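Local atomic coordinates of binding domain (Hc) of Paraclostridial Mosquitocidal Protein 1 (PDB entry 6HOX), a protein that forms the receptor-binding part of a clostridial-type neurotoxin that targets Anopheles mosquitoes, and takes part in host nerve cell targeting. Residues S92-V97 with W166-I171. Residues are numbered along the deposited sequence; the frame is centred on the assembly and turned at random.
Sequences SFWIRV and WRHITI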
ATOM      1  N   SER A  92       4.484 -16.048  -2.536  1.00 22.00           N
ATOM      2  CA  SER A  92       3.717 -14.796  -2.354  1.00 22.40           C
ATOM      3  C   SER A  92       4.163 -14.079  -1.074  1.00 22.48           C
ATOM      4  O   SER A  92       4.688 -14.692  -0.149  1.00 24.10           O
ATOM      5  CB  SER A  92       2.222 -15.025  -2.385  1.00 21.52           C
ATOM      6  OG  SER A  92       1.737 -15.724  -1.246  1.00 22.75           O
ATOM      7  N   PHE A  93       3.997 -12.755  -1.056  1.00 21.55           N
ATOM      8  CA  PHE A  93       4.341 -11.960   0.116  1.00 20.65           C
ATOM      9  C   PHE A  93       3.826 -10.527  -0.028  1.00 21.03           C
ATOM     10  O   PHE A  93       3.710  -9.947  -1.160  1.00 20.27           O
ATOM     11  CB  PHE A  93       5.858 -11.942   0.351  1.00 21.14           C
ATOM     12  CG  PHE A  93       6.700 -11.442  -0.799  1.00 20.97           C
ATOM     13  CD1 PHE A  93       7.106 -12.302  -1.807  1.00 22.65           C
ATOM     14  CD2 PHE A  93       7.120 -10.128  -0.853  1.00 22.12           C
ATOM     15  CE1 PHE A  93       7.874 -11.853  -2.867  1.00 22.25           C
ATOM     16  CE2 PHE A  93       7.921  -9.686  -1.892  1.00 24.32           C
ATOM     17  CZ  PHE A  93       8.282 -10.544  -2.907  1.00 23.64           C
ATOM     18  N   TRP A  94       3.537  -9.948   1.143  1.00 21.38           N
ATOM     19  CA  TRP A  94       3.317  -8.525   1.284  1.00 21.24           C
ATOM     20  C   TRP A  94       4.663  -7.872   1.570  1.00 22.50           C
ATOM     21  O   TRP A  94       5.409  -8.365   2.426  1.00 22.84           O
ATOM     22  CB  TRP A  94       2.326  -8.246   2.410  1.00 22.09           C
ATOM     23  CG  TRP A  94       0.900  -8.477   2.029  1.00 22.41           C
ATOM     24  CD1 TRP A  94       0.115  -9.544   2.354  1.00 23.10           C
ATOM     25  CD2 TRP A  94       0.078  -7.595   1.245  1.00 23.48           C
ATOM     26  NE1 TRP A  94      -1.144  -9.380   1.844  1.00 22.47           N
ATOM     27  CE2 TRP A  94      -1.201  -8.189   1.167  1.00 23.57           C
ATOM     28  CE3 TRP A  94       0.288  -6.352   0.629  1.00 23.12           C
ATOM     29  CZ2 TRP A  94      -2.246  -7.594   0.463  1.00 23.54           C
ATOM     30  CZ3 TRP A  94      -0.758  -5.756  -0.044  1.00 22.08           C
ATOM     31  CH2 TRP A  94      -2.006  -6.371  -0.121  1.00 23.05           C
ATOM     32  N   ILE A  95       4.940  -6.773   0.867  1.00 22.11           N
ATOM     33  CA  ILE A  95       6.151  -6.014   1.040  1.00 23.18           C
ATOM     34  C   ILE A  95       5.813  -4.524   1.107  1.00 22.87           C
ATOM     35  O   ILE A  95       4.928  -4.027   0.396  1.00 22.83           O
ATOM     36  CB  ILE A  95       7.172  -6.323  -0.074  1.00 23.61           C
ATOM     37  CG1 ILE A  95       8.585  -5.936   0.372  1.00 25.92           C
ATOM     38  CG2 ILE A  95       6.788  -5.676  -1.394  1.00 23.13           C
ATOM     39  CD1 ILE A  95       9.669  -6.313  -0.628  1.00 27.77           C
ATOM     40  N   ARG A  96       6.524  -3.820   1.985  1.00 22.02           N
ATOM     41  CA  ARG A  96       6.490  -2.384   2.035  1.00 22.34           C
ATOM     42  C   ARG A  96       7.934  -1.888   2.009  1.00 21.97           C
ATOM     43  O   ARG A  96       8.678  -2.098   2.972  1.00 21.95           O
ATOM     44  CB  ARG A  96       5.739  -1.903   3.278  1.00 22.71           C
ATOM     45  CG  ARG A  96       5.388  -0.421   3.263  1.00 22.95           C
ATOM     46  CD  ARG A  96       4.658  -0.009   4.520  1.00 23.65           C
ATOM     47  NE  ARG A  96       4.398   1.424   4.596  1.00 24.39           N
ATOM     48  CZ  ARG A  96       3.875   2.036   5.655  1.00 23.84           C
ATOM     49  NH1 ARG A  96       3.711   1.377   6.788  1.00 23.72           N
ATOM     50  NH2 ARG A  96       3.538   3.312   5.595  1.00 23.57           N
ATOM     51  N   VAL A  97       8.309  -1.294   0.879  1.00 20.90           N
ATOM     52  CA  VAL A  97       9.613  -0.748   0.620  1.00 22.15           C
ATOM     53  C   VAL A  97       9.555   0.767   0.698  1.00 22.93           C
ATOM     54  O   VAL A  97       8.694   1.368   0.055  1.00 24.62           O
ATOM     55  CB  VAL A  97      10.106  -1.174  -0.769  1.00 22.13           C
ATOM     56  CG1 VAL A  97      11.481  -0.604  -1.081  1.00 21.33           C
ATOM     57  CG2 VAL A  97      10.070  -2.691  -0.930  1.00 22.74           C
ATOM     58  N   TRP A 166       2.071  -0.651   0.762  1.00 21.69           N
ATOM     59  CA  TRP A 166       1.987  -2.137   0.813  1.00 21.17           C
ATOM     60  C   TRP A 166       1.631  -2.707  -0.566  1.00 20.65           C
ATOM     61  O   TRP A 166       0.591  -2.360  -1.121  1.00 21.19           O
ATOM     62  CB  TRP A 166       0.962  -2.587   1.856  1.00 20.29           C
ATOM     63  CG  TRP A 166       1.483  -2.565   3.261  1.00 21.45           C
ATOM     64  CD1 TRP A 166       1.200  -1.663   4.245  1.00 21.12           C
ATOM     65  CD2 TRP A 166       2.366  -3.538   3.848  1.00 20.94           C
ATOM     66  NE1 TRP A 166       1.848  -2.008   5.399  1.00 21.64           N
ATOM     67  CE2 TRP A 166       2.565  -3.157   5.189  1.00 21.02           C
ATOM     68  CE3 TRP A 166       2.991  -4.697   3.374  1.00 21.49           C
ATOM     69  CZ2 TRP A 166       3.381  -3.882   6.054  1.00 21.71           C
ATOM     70  CZ3 TRP A 166       3.798  -5.418   4.233  1.00 21.63           C
ATOM     71  CH2 TRP A 166       3.993  -5.011   5.554  1.00 21.77           C
ATOM     72  N   ARG A 167       2.492  -3.590  -1.078  1.00 19.77           N
ATOM     73  CA  ARG A 167       2.304  -4.283  -2.348  1.00 21.22           C
ATOM     74  C   ARG A 167       2.297  -5.797  -2.105  1.00 21.51           C
ATOM     75  O   ARG A 167       3.097  -6.311  -1.320  1.00 22.54           O
ATOM     76  CB  ARG A 167       3.451  -4.005  -3.325  1.00 22.76           C
ATOM     77  CG  ARG A 167       3.717  -2.538  -3.628  1.00 23.72           C
ATOM     78  CD  ARG A 167       2.536  -1.810  -4.232  1.00 24.03           C
ATOM     79  NE  ARG A 167       2.975  -0.522  -4.750  1.00 24.90           N
ATOM     80  CZ  ARG A 167       2.214   0.556  -4.945  1.00 26.09           C
ATOM     81  NH1 ARG A 167       0.906   0.539  -4.714  1.00 23.52           N
ATOM     82  NH2 ARG A 167       2.804   1.658  -5.383  1.00 26.03           N
ATOM     83  N   HIS A 168       1.417  -6.503  -2.814  1.00 22.19           N
ATOM     84  CA  HIS A 168       1.357  -7.936  -2.723  1.00 23.07           C
ATOM     85  C   HIS A 168       2.023  -8.495  -3.965  1.00 21.42           C
ATOM     86  O   HIS A 168       1.631  -8.138  -5.079  1.00 21.08           O
ATOM     87  CB  HIS A 168      -0.070  -8.472  -2.596  1.00 23.11           C
ATOM     88  CG  HIS A 168      -0.074  -9.938  -2.333  1.00 23.12           C
ATOM     89  ND1 HIS A 168      -0.248 -10.861  -3.332  1.00 23.59           N
ATOM     90  CD2 HIS A 168       0.149 -10.644  -1.204  1.00 23.57           C
ATOM     91  CE1 HIS A 168      -0.152 -12.078  -2.829  1.00 23.17           C
ATOM     92  NE2 HIS A 168       0.121 -11.973  -1.534  1.00 23.66           N
ATOM     93  N   ILE A 169       3.022  -9.350  -3.748  1.00 21.18           N
ATOM     94  CA  ILE A 169       3.804  -9.931  -4.847  1.00 21.45           C
ATOM     95  C   ILE A 169       3.497 -11.420  -4.902  1.00 21.18           C
ATOM     96  O   ILE A 169       3.479 -12.076  -3.842  1.00 20.45           O
ATOM     97  CB  ILE A 169       5.310  -9.699  -4.646  1.00 23.88           C
ATOM     98  CG1 ILE A 169       5.621  -8.235  -4.324  1.00 24.48           C
ATOM     99  CG2 ILE A 169       6.093 -10.190  -5.859  1.00 23.29           C
ATOM    100  CD1 ILE A 169       5.193  -7.275  -5.409  1.00 26.80           C
ATOM    101  N   THR A 170       3.266 -11.926  -6.120  1.00 21.00           N
ATOM    102  CA  THR A 170       3.121 -13.340  -6.355  1.00 22.47           C
ATOM    103  C   THR A 170       4.051 -13.733  -7.509  1.00 23.39           C
ATOM    104  O   THR A 170       4.081 -13.069  -8.532  1.00 22.92           O
ATOM    105  CB  THR A 170       1.669 -13.756  -6.657  1.00 22.48           C
ATOM    106  OG1 THR A 170       0.750 -13.236  -5.693  1.00 21.41           O
ATOM    107  CG2 THR A 170       1.498 -15.266  -6.711  1.00 22.76           C
ATOM    108  N   ILE A 171       4.783 -14.838  -7.320  1.00 22.64           N
ATOM    109  CA  ILE A 171       5.670 -15.425  -8.336  1.00 24.29           C
ATOM    110  C   ILE A 171       5.284 -16.909  -8.455  1.00 24.56           C
ATOM    111  O   ILE A 171       5.340 -17.637  -7.471  1.00 25.52           O
ATOM    112  CB  ILE A 171       7.154 -15.248  -7.930  1.00 24.66           C
ATOM    113  CG1 ILE A 171       7.552 -13.781  -7.790  1.00 23.99           C
ATOM    114  CG2 ILE A 171       8.113 -15.968  -8.866  1.00 25.11           C
ATOM    115  CD1 ILE A 171       8.748 -13.599  -6.909  1.00 25.12           C
TER
HETATM  116  O   HOH W   1       1.047 -13.780   0.695  1.00 20.63           O
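Trp-94 and His-168 form a non-hydrogen-bonded pair between antiparallel strands 89-96 and 167-174. CB of His-168 lies 3.6 Å from the centroid of the Trp-94 six-membered ring, almost on its normal. The imidazole then turns its edge to the five-membered ring, planes 65° apart, with His-168 CD2 3.5 Å from Trp-94 NE1. A water bridges His-168 NE2 (3.0 Å) and Ser-92 OG (2.8 Å), tying down the far end of the imidazole. Farther along, Arg-96 runs its extended chain over one face of the Trp-166 indole, CB above the six-membered ring and CD 3.6 Å from Trp-166 NE1. That N-H bonds to Glu-255, while Arg-96 NE is held by the carbonyl of Asn-164.

On the opposite face of the sheet, Phe-93 has CG between its backbone N and carbonyl carbon (chi1 57°), which swings the ring across to Ile-169; CB of Ile-169 sits over one face, 3.5 Å from Phe-93 CZ. Ile-95 CG2 reaches the same isoleucine. Four backbone hydrogen bonds join the two strands, two in each of the pairs Phe-93/Ile-169 and Ile-95/Arg-167; the shortest, Ile-169 N to Phe-93 O, is 2.7 Å and nearly straight. Strand 218-227 flanks 89-96 and strand 178-183 flanks 167-174, while Phe-240 packs on Trp-94 and His-168. Strands 89-96 and 167-174 are thus neighbours inside an antiparallel sheet of the concanavalin-like jelly roll of the N-terminal receptor-binding subdomain.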